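Local coordinates for protocadherin-19 isoform 1 (Danio rerio, PDB 5CO1), which mediates calcium-dependent homophilic cell adhesion, robustly when complexed with a classical cadherin, and is essential for early neurulation in the anterior neural plate, at residues L190-D193 with P197-R200. Numbering follows the deposited sequence.
Sequences LAED and PPLR. With CA (calcium ion), chain G.
Pro-198 opens the contact by laying its ring alongside the extended side chain of Glu-192, with CB 3.6 Å from Glu-192 OE1. At Leu-199 the backbone takes hold of Asp-193 twice. Asp-193 N donates to Leu-199 O (3.2 Å), while Leu-199 N reaches Asp-193 OD1 at 3.3 Å, coming from above the carboxylate plane. With chi1 at 75°, Asp-193 swings its carboxylate round beside Leu-199, where OD1 also accepts from Gly-195 N in the loop between the segments. The two N-H groups on OD1 and the calcium on OD2 (2.6 Å) together probably hold the carboxylate's rotation; Asn-106, Asn-108, Asp-141, Asp-143 and Asn-147 share the ion. Next comes Arg-200, paired with Glu-192 as antiparallel, non-hydrogen-bonded neighbours whose side chains share one sheet face. Its chain bends at chi3 (69°), bringing NH2 to Glu-192 OE1 in a 3.0 Å salt bridge; NE adds a weak bond to the same oxygen. That oxygen lies near the guanidinium plane but is met by NH2 from above the carboxylate plane, the two planes standing 89° apart. Leu-190 CD2 packs against NH1 at 3.8 Å. This is the loop connecting strands 184-193 and 200-210 of a cadherin repeat, at the end of EC4 that contributes an aspartate to the calcium site at the EC3-EC4 junction.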
loop_
_atom_site.group_PDB
_atom_site.type_symbol
_atom_site.label_atom_id
_atom_site.label_comp_id
_atom_site.label_asym_id
_atom_site.label_seq_id
_atom_site.Cartn_x
_atom_site.Cartn_y
_atom_site.Cartn_z
ATOM N N LEU A 190 2.797 -20.231 -0.834
ATOM C CA LEU A 190 2.426 -19.453 0.354
ATOM C C LEU A 190 3.341 -18.252 0.485
ATOM O O LEU A 190 4.552 -18.405 0.467
ATOM C CB LEU A 190 2.580 -20.347 1.585
ATOM C CG LEU A 190 2.336 -19.781 2.976
ATOM C CD1 LEU A 190 0.895 -19.313 3.161
ATOM C CD2 LEU A 190 2.701 -20.847 3.996
ATOM N N ALA A 191 2.769 -17.071 0.687
ATOM C CA ALA A 191 3.546 -15.839 0.838
ATOM C C ALA A 191 3.226 -15.063 2.138
ATOM O O ALA A 191 2.084 -14.961 2.525
ATOM C CB ALA A 191 3.301 -14.940 -0.372
ATOM N N GLU A 192 4.225 -14.392 2.708
ATOM C CA GLU A 192 4.049 -13.656 3.939
ATOM C C GLU A 192 4.881 -12.382 3.907
ATOM O O GLU A 192 6.086 -12.407 3.630
ATOM C CB GLU A 192 4.419 -14.516 5.167
ATOM C CG GLU A 192 4.012 -13.929 6.533
ATOM C CD GLU A 192 4.200 -14.887 7.731
ATOM O OE1 GLU A 192 3.341 -14.904 8.660
ATOM O OE2 GLU A 192 5.203 -15.636 7.763
ATOM N N ASP A 193 4.231 -11.284 4.289
ATOM C CA ASP A 193 4.878 -10.008 4.394
ATOM C C ASP A 193 5.382 -9.846 5.799
ATOM O O ASP A 193 5.238 -10.746 6.595
ATOM C CB ASP A 193 3.919 -8.892 3.996
ATOM C CG ASP A 193 2.881 -8.598 5.053
ATOM O OD1 ASP A 193 3.205 -8.776 6.257
ATOM O OD2 ASP A 193 1.783 -8.109 4.670
ATOM N N PRO A 197 0.133 -6.772 12.211
ATOM C CA PRO A 197 0.263 -8.223 12.054
ATOM C C PRO A 197 0.705 -8.605 10.634
ATOM O O PRO A 197 0.369 -7.886 9.690
ATOM C CB PRO A 197 -1.152 -8.723 12.333
ATOM C CG PRO A 197 -2.039 -7.592 11.900
ATOM C CD PRO A 197 -1.268 -6.323 12.146
ATOM N N PRO A 198 1.527 -9.670 10.498
ATOM C CA PRO A 198 1.843 -10.253 9.195
ATOM C C PRO A 198 0.593 -10.690 8.489
ATOM O O PRO A 198 -0.317 -11.169 9.140
ATOM C CB PRO A 198 2.675 -11.474 9.557
ATOM C CG PRO A 198 3.378 -11.064 10.796
ATOM C CD PRO A 198 2.382 -10.239 11.557
ATOM N N LEU A 199 0.478 -10.334 7.215
ATOM C CA LEU A 199 -0.592 -10.802 6.378
ATOM C C LEU A 199 -0.025 -11.804 5.389
ATOM O O LEU A 199 1.142 -11.759 5.007
ATOM C CB LEU A 199 -1.207 -9.647 5.604
ATOM C CG LEU A 199 -2.040 -8.613 6.350
ATOM C CD1 LEU A 199 -2.349 -7.442 5.417
ATOM C CD2 LEU A 199 -3.321 -9.206 6.884
ATOM N N ARG A 200 -0.857 -12.724 4.960
ATOM C CA ARG A 200 -0.344 -13.791 4.172
ATOM C C ARG A 200 -1.378 -14.273 3.175
ATOM O O ARG A 200 -2.521 -13.860 3.198
ATOM C CB ARG A 200 0.235 -14.908 5.058
ATOM C CG ARG A 200 -0.743 -15.613 5.963
ATOM C CD ARG A 200 -0.260 -16.990 6.406
ATOM N NE ARG A 200 0.889 -16.949 7.323
ATOM C CZ ARG A 200 1.623 -18.008 7.672
ATOM N NH1 ARG A 200 1.349 -19.216 7.205
ATOM N NH2 ARG A 200 2.686 -17.862 8.441
HETATM CA CA CA G . 1.466 -5.927 3.272
#